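Local coordinates for protein HhaI Restriction Endonuclease (Haemophilus parahaemolyticus, PDB 6UKF) that cleaves double-stranded DNA as a restriction endonuclease, probably by hydrolysing the phosphodiester backbone at its recognition sequence, at residues K104-K118 with I141-Y154. Sequence-based numbering, arbitrary orientation.
Sequences KIIPLPESVFVNWIK and IEHFEHYFNVSCTY. With CA (calcium ion), chain R; EDO (1,2-ethanediol), chain F; PO4 (phosphate ion), chain Q.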
loop_
_atom_site.group_PDB
_atom_site.type_symbol
_atom_site.label_atom_id
_atom_site.label_comp_id
_atom_site.label_asym_id
_atom_site.label_seq_id
_atom_site.Cartn_x
_atom_site.Cartn_y
_atom_site.Cartn_z
ATOM N N LYS A 104 -7.294 -3.070 15.994
ATOM C CA LYS A 104 -7.608 -2.223 17.138
ATOM C C LYS A 104 -6.987 -0.856 16.913
ATOM O O LYS A 104 -5.776 -0.743 16.690
ATOM C CB LYS A 104 -7.128 -2.815 18.465
ATOM C CG LYS A 104 -7.543 -1.964 19.661
ATOM C CD LYS A 104 -7.336 -2.670 20.990
ATOM C CE LYS A 104 -8.430 -3.691 21.257
ATOM N NZ LYS A 104 -8.298 -4.307 22.601
ATOM N N ILE A 105 -7.824 0.176 16.984
ATOM C CA ILE A 105 -7.385 1.536 16.719
ATOM C C ILE A 105 -6.443 1.997 17.819
ATOM O O ILE A 105 -6.499 1.531 18.967
ATOM C CB ILE A 105 -8.627 2.439 16.607
ATOM C CG1 ILE A 105 -8.281 3.794 15.986
ATOM C CG2 ILE A 105 -9.279 2.615 17.977
ATOM C CD1 ILE A 105 -9.463 4.443 15.306
ATOM N N ILE A 106 -5.552 2.919 17.465
ATOM C CA ILE A 106 -4.568 3.475 18.377
ATOM C C ILE A 106 -4.966 4.925 18.658
ATOM O O ILE A 106 -4.905 5.770 17.752
ATOM C CB ILE A 106 -3.149 3.375 17.802
ATOM C CG1 ILE A 106 -2.764 1.899 17.652
ATOM C CG2 ILE A 106 -2.158 4.091 18.704
ATOM C CD1 ILE A 106 -1.706 1.629 16.597
ATOM N N PRO A 107 -5.399 5.256 19.895
ATOM C CA PRO A 107 -5.945 6.582 20.202
ATOM C C PRO A 107 -4.890 7.617 20.595
ATOM O O PRO A 107 -5.036 8.336 21.588
ATOM C CB PRO A 107 -6.890 6.291 21.369
ATOM C CG PRO A 107 -6.174 5.208 22.113
ATOM C CD PRO A 107 -5.554 4.336 21.040
ATOM N N LEU A 108 -3.827 7.705 19.817
ATOM C CA LEU A 108 -2.859 8.768 20.034
ATOM C C LEU A 108 -3.268 10.010 19.261
ATOM O O LEU A 108 -4.115 9.946 18.364
ATOM C CB LEU A 108 -1.474 8.315 19.583
ATOM C CG LEU A 108 -0.759 7.366 20.543
ATOM C CD1 LEU A 108 0.492 6.806 19.889
ATOM C CD2 LEU A 108 -0.421 8.068 21.849
ATOM N N PRO A 109 -2.695 11.166 19.592
ATOM C CA PRO A 109 -3.028 12.382 18.843
ATOM C C PRO A 109 -2.779 12.196 17.354
ATOM O O PRO A 109 -1.780 11.608 16.939
ATOM C CB PRO A 109 -2.093 13.436 19.445
ATOM C CG PRO A 109 -1.844 12.951 20.835
ATOM C CD PRO A 109 -1.781 11.449 20.714
ATOM N N GLU A 110 -3.708 12.715 16.550
ATOM C CA GLU A 110 -3.599 12.582 15.103
ATOM C C GLU A 110 -2.264 13.105 14.597
ATOM O O GLU A 110 -1.719 12.580 13.619
ATOM C CB GLU A 110 -4.756 13.334 14.451
ATOM C CG GLU A 110 -4.890 13.116 12.963
ATOM C CD GLU A 110 -6.055 13.882 12.376
ATOM O OE1 GLU A 110 -6.640 14.718 13.094
ATOM O OE2 GLU A 110 -6.391 13.642 11.198
ATOM N N SER A 111 -1.713 14.125 15.260
ATOM C CA SER A 111 -0.445 14.704 14.830
ATOM C C SER A 111 0.697 13.695 14.888
ATOM O O SER A 111 1.641 13.792 14.097
ATOM C CB SER A 111 -0.114 15.918 15.695
ATOM O OG SER A 111 -0.079 15.564 17.065
ATOM N N VAL A 112 0.650 12.738 15.818
ATOM C CA VAL A 112 1.672 11.693 15.842
ATOM C C VAL A 112 1.674 10.933 14.525
ATOM O O VAL A 112 2.731 10.650 13.946
ATOM C CB VAL A 112 1.445 10.741 17.031
ATOM C CG1 VAL A 112 2.410 9.560 16.958
ATOM C CG2 VAL A 112 1.591 11.477 18.347
ATOM N N PHE A 113 0.483 10.583 14.040
ATOM C CA PHE A 113 0.367 9.808 12.814
ATOM C C PHE A 113 0.727 10.650 11.603
ATOM O O PHE A 113 1.409 10.174 10.690
ATOM C CB PHE A 113 -1.057 9.274 12.694
ATOM C CG PHE A 113 -1.540 8.556 13.924
ATOM C CD1 PHE A 113 -0.696 7.728 14.648
ATOM C CD2 PHE A 113 -2.839 8.720 14.361
ATOM C CE1 PHE A 113 -1.148 7.071 15.776
ATOM C CE2 PHE A 113 -3.294 8.066 15.487
ATOM C CZ PHE A 113 -2.448 7.242 16.195
ATOM N N VAL A 114 0.276 11.905 11.576
ATOM C CA VAL A 114 0.670 12.805 10.498
ATOM C C VAL A 114 2.184 12.946 10.460
ATOM O O VAL A 114 2.798 12.942 9.386
ATOM C CB VAL A 114 -0.023 14.170 10.657
ATOM C CG1 VAL A 114 0.578 15.184 9.687
ATOM C CG2 VAL A 114 -1.517 14.028 10.438
ATOM N N ASN A 115 2.811 13.081 11.630
ATOM C CA ASN A 115 4.259 13.243 11.664
ATOM C C ASN A 115 4.972 11.972 11.224
ATOM O O ASN A 115 6.008 12.044 10.554
ATOM C CB ASN A 115 4.713 13.697 13.049
ATOM C CG ASN A 115 4.425 15.162 13.295
ATOM O OD1 ASN A 115 4.400 15.962 12.360
ATOM N ND2 ASN A 115 4.213 15.524 14.554
ATOM N N TRP A 116 4.440 10.798 11.571
ATOM C CA TRP A 116 5.014 9.570 11.032
ATOM C C TRP A 116 4.948 9.581 9.510
ATOM O O TRP A 116 5.934 9.277 8.827
ATOM C CB TRP A 116 4.295 8.331 11.579
ATOM C CG TRP A 116 4.965 7.069 11.124
ATOM C CD1 TRP A 116 5.921 6.363 11.793
ATOM C CD2 TRP A 116 4.762 6.387 9.878
ATOM N NE1 TRP A 116 6.320 5.281 11.046
ATOM C CE2 TRP A 116 5.624 5.273 9.866
ATOM C CE3 TRP A 116 3.932 6.608 8.773
ATOM C CZ2 TRP A 116 5.675 4.381 8.796
ATOM C CZ3 TRP A 116 3.986 5.721 7.712
ATOM C CH2 TRP A 116 4.851 4.623 7.731
ATOM N N ILE A 117 3.783 9.934 8.965
ATOM C CA ILE A 117 3.598 9.973 7.517
ATOM C C ILE A 117 4.591 10.937 6.879
ATOM O O ILE A 117 5.228 10.624 5.865
ATOM C CB ILE A 117 2.134 10.333 7.192
ATOM C CG1 ILE A 117 1.224 9.137 7.501
ATOM C CG2 ILE A 117 1.973 10.786 5.744
ATOM C CD1 ILE A 117 -0.257 9.448 7.437
ATOM N N LYS A 118 4.746 12.123 7.465
ATOM C CA LYS A 118 5.680 13.095 6.909
ATOM C C LYS A 118 7.102 12.549 6.913
ATOM O O LYS A 118 7.817 12.640 5.910
ATOM C CB LYS A 118 5.598 14.407 7.688
ATOM C CG LYS A 118 4.320 15.176 7.428
ATOM C CD LYS A 118 4.230 16.431 8.269
ATOM C CE LYS A 118 2.989 17.235 7.917
ATOM N NZ LYS A 118 2.843 18.435 8.785
ATOM N N ILE A 141 4.283 17.509 1.078
ATOM C CA ILE A 141 4.169 16.623 2.236
ATOM C C ILE A 141 4.101 17.401 3.545
ATOM O O ILE A 141 3.413 16.986 4.484
ATOM C CB ILE A 141 5.313 15.580 2.210
ATOM C CG1 ILE A 141 5.222 14.599 3.384
ATOM C CG2 ILE A 141 6.684 16.256 2.209
ATOM C CD1 ILE A 141 3.931 13.825 3.458
ATOM N N GLU A 142 4.787 18.543 3.628
ATOM C CA GLU A 142 4.804 19.295 4.879
ATOM C C GLU A 142 3.432 19.831 5.277
ATOM O O GLU A 142 3.264 20.232 6.434
ATOM C CB GLU A 142 5.813 20.444 4.807
ATOM C CG GLU A 142 5.578 21.422 3.674
ATOM C CD GLU A 142 6.423 21.125 2.447
ATOM O OE1 GLU A 142 6.712 22.076 1.694
ATOM O OE2 GLU A 142 6.787 19.950 2.212
ATOM N N HIS A 143 2.452 19.847 4.370
ATOM C CA HIS A 143 1.118 20.354 4.673
ATOM C C HIS A 143 0.056 19.261 4.689
ATOM O O HIS A 143 -1.138 19.559 4.590
ATOM C CB HIS A 143 0.734 21.468 3.704
ATOM C CG HIS A 143 1.499 22.732 3.927
ATOM N ND1 HIS A 143 1.265 23.877 3.203
ATOM C CD2 HIS A 143 2.488 23.034 4.801
ATOM C CE1 HIS A 143 2.084 24.829 3.609
ATOM N NE2 HIS A 143 2.836 24.344 4.579
ATOM N N PHE A 144 0.476 18.008 4.867
ATOM C CA PHE A 144 -0.423 16.861 4.770
ATOM C C PHE A 144 -1.685 17.026 5.608
ATOM O O PHE A 144 -2.783 16.676 5.158
ATOM C CB PHE A 144 0.344 15.612 5.214
ATOM C CG PHE A 144 -0.328 14.325 4.858
ATOM C CD1 PHE A 144 -0.066 13.712 3.648
ATOM C CD2 PHE A 144 -1.207 13.717 5.735
ATOM C CE1 PHE A 144 -0.675 12.523 3.312
ATOM C CE2 PHE A 144 -1.819 12.529 5.402
ATOM C CZ PHE A 144 -1.552 11.932 4.189
ATOM N N GLU A 145 -1.551 17.534 6.835
ATOM C CA GLU A 145 -2.684 17.550 7.754
ATOM C C GLU A 145 -3.804 18.474 7.293
ATOM O O GLU A 145 -4.932 18.350 7.781
ATOM C CB GLU A 145 -2.228 17.932 9.167
ATOM C CG GLU A 145 -1.897 19.410 9.387
ATOM C CD GLU A 145 -0.527 19.813 8.862
ATOM O OE1 GLU A 145 0.118 19.022 8.252
ATOM O OE2 GLU A 145 -0.103 21.050 9.114
ATOM N N HIS A 146 -3.520 19.403 6.382
ATOM C CA HIS A 146 -4.551 20.293 5.872
ATOM C C HIS A 146 -5.452 19.623 4.847
ATOM O O HIS A 146 -6.466 20.212 4.457
ATOM C CB HIS A 146 -3.905 21.538 5.264
ATOM C CG HIS A 146 -3.139 22.355 6.256
ATOM N ND1 HIS A 146 -3.750 23.022 7.296
ATOM C CD2 HIS A 146 -1.815 22.603 6.374
ATOM C CE1 HIS A 146 -2.833 23.650 8.009
ATOM N NE2 HIS A 146 -1.650 23.413 7.471
ATOM N N TYR A 147 -5.116 18.413 4.419
ATOM C CA TYR A 147 -5.826 17.731 3.348
ATOM C C TYR A 147 -6.474 16.429 3.775
ATOM O O TYR A 147 -7.552 16.101 3.278
ATOM C CB TYR A 147 -4.859 17.458 2.192
ATOM C CG TYR A 147 -4.364 18.735 1.569
ATOM C CD1 TYR A 147 -3.235 19.374 2.058
ATOM C CD2 TYR A 147 -5.049 19.326 0.517
ATOM C CE1 TYR A 147 -2.788 20.556 1.502
ATOM C CE2 TYR A 147 -4.608 20.504 -0.046
ATOM C CZ TYR A 147 -3.482 21.117 0.451
ATOM O OH TYR A 147 -3.044 22.290 -0.116
ATOM N N PHE A 148 -5.848 15.671 4.673
ATOM C CA PHE A 148 -6.330 14.348 5.034
ATOM C C PHE A 148 -6.519 14.229 6.536
ATOM O O PHE A 148 -5.676 14.678 7.318
ATOM C CB PHE A 148 -5.345 13.254 4.594
ATOM C CG PHE A 148 -5.430 12.909 3.137
ATOM C CD1 PHE A 148 -6.424 12.068 2.672
ATOM C CD2 PHE A 148 -4.513 13.416 2.234
ATOM C CE1 PHE A 148 -6.507 11.743 1.333
ATOM C CE2 PHE A 148 -4.591 13.094 0.891
ATOM C CZ PHE A 148 -5.591 12.257 0.440
ATOM N N ASN A 149 -7.636 13.623 6.923
ATOM C CA ASN A 149 -7.780 13.058 8.254
ATOM C C ASN A 149 -7.049 11.722 8.295
ATOM O O ASN A 149 -7.007 10.991 7.303
ATOM C CB ASN A 149 -9.256 12.827 8.572
ATOM C CG ASN A 149 -10.060 14.118 8.591
ATOM O OD1 ASN A 149 -11.089 14.237 7.925
ATOM N ND2 ASN A 149 -9.587 15.093 9.352
ATOM N N VAL A 150 -6.464 11.409 9.449
ATOM C CA VAL A 150 -5.631 10.222 9.599
ATOM C C VAL A 150 -6.069 9.437 10.824
ATOM O O VAL A 150 -6.377 10.017 11.871
ATOM C CB VAL A 150 -4.135 10.586 9.711
ATOM C CG1 VAL A 150 -3.278 9.321 9.738
ATOM C CG2 VAL A 150 -3.722 11.500 8.571
ATOM N N SER A 151 -6.094 8.114 10.691
ATOM C CA SER A 151 -6.257 7.207 11.814
ATOM C C SER A 151 -5.232 6.086 11.687
ATOM O O SER A 151 -4.591 5.908 10.646
ATOM C CB SER A 151 -7.678 6.635 11.896
ATOM O OG SER A 151 -7.949 5.778 10.805
ATOM N N CYS A 152 -5.086 5.324 12.764
ATOM C CA CYS A 152 -4.031 4.327 12.864
ATOM C C CYS A 152 -4.576 3.105 13.582
ATOM O O CYS A 152 -5.211 3.235 14.630
ATOM C CB CYS A 152 -2.844 4.916 13.632
ATOM S SG CYS A 152 -1.490 3.787 13.923
ATOM N N THR A 153 -4.338 1.925 13.014
ATOM C CA THR A 153 -4.785 0.687 13.629
ATOM C C THR A 153 -3.672 -0.347 13.570
ATOM O O THR A 153 -2.739 -0.254 12.769
ATOM C CB THR A 153 -6.060 0.145 12.964
ATOM O OG1 THR A 153 -6.680 -0.809 13.837
ATOM C CG2 THR A 153 -5.744 -0.521 11.626
ATOM N N TYR A 154 -3.774 -1.328 14.461
ATOM C CA TYR A 154 -2.881 -2.479 14.500
ATOM C C TYR A 154 -3.718 -3.693 14.117
ATOM O O TYR A 154 -4.667 -4.039 14.828
ATOM C CB TYR A 154 -2.302 -2.643 15.902
ATOM C CG TYR A 154 -1.280 -3.750 16.060
ATOM C CD1 TYR A 154 -0.155 -3.822 15.248
ATOM C CD2 TYR A 154 -1.424 -4.702 17.060
ATOM C CE1 TYR A 154 0.783 -4.830 15.418
ATOM C CE2 TYR A 154 -0.495 -5.705 17.236
ATOM C CZ TYR A 154 0.606 -5.767 16.416
ATOM O OH TYR A 154 1.526 -6.773 16.611
HETATM CA CA CA R . -7.842 2.974 11.150
HETATM C C1 EDO F . -9.452 7.690 8.060
HETATM O O1 EDO F . -9.664 6.622 8.988
HETATM C C2 EDO F . -9.112 8.968 8.818
HETATM O O2 EDO F . -10.173 9.307 9.716
HETATM P P PO4 Q . -6.848 22.395 8.874
HETATM O O1 PO4 Q . -8.150 21.698 8.565
HETATM O O2 PO4 Q . -7.054 23.355 10.018
HETATM O O3 PO4 Q . -5.801 21.376 9.253
HETATM O O4 PO4 Q . -6.380 23.159 7.660
HETATM O O HOH W 1 -6.313 6.468 15.169
#
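Lys118 reaches from within helix 110-123 along residues 141-145, its CG anti to the carbonyl carbon (chi1 -72°) and its chain extended beyond. CB leads to CG, which passes 3.6 Å from Ile141 O. CD runs on past the same oxygen. CE comes to 3.4 Å from both Glu142 O and Glu145 OE1. NZ then makes two bonds: a salt bridge to Glu145 OE1 at 2.8 Å, met from above the carboxylate plane, and a hydrogen bond to Glu142 O.

The preceding residue, Ile117, sets CG2 over the centre of one face of the Phe144 ring, a CH-pi contact 3.9 Å from the centroid. Its CD1 meets Val150 CG1 tip to tip. Phe113 lays its ring under Cys152, whose CB stands 3.4 Å from the ring centroid. Cys152 SG, anti to its own N (chi1 177°), swings past that ring obliquely and touches Ile106 CD1.

At the helix start, Glu110 OE2 accepts the Val150 N-H at 2.8 Å, on the anti side. Further along, strand 104-105 pairs antiparallel with strand 148-154 through both bonds of Lys104 and Tyr154. Ile106 N then bonds to Cys152 O, and water 1 links Ile106 O to Cys152 N. The other edge of strand 148-156 pairs with strand 228-236.

Helix 110-118 crosses strand 148-154 at 96°. Val150 and Cys152 pack on the helix, while Ser151, pointing away from it, binds the calcium ion through OG. Glu110 and the pairing with 104-106 hold the strand backbone, which probably helps to fix where Ser151 stands.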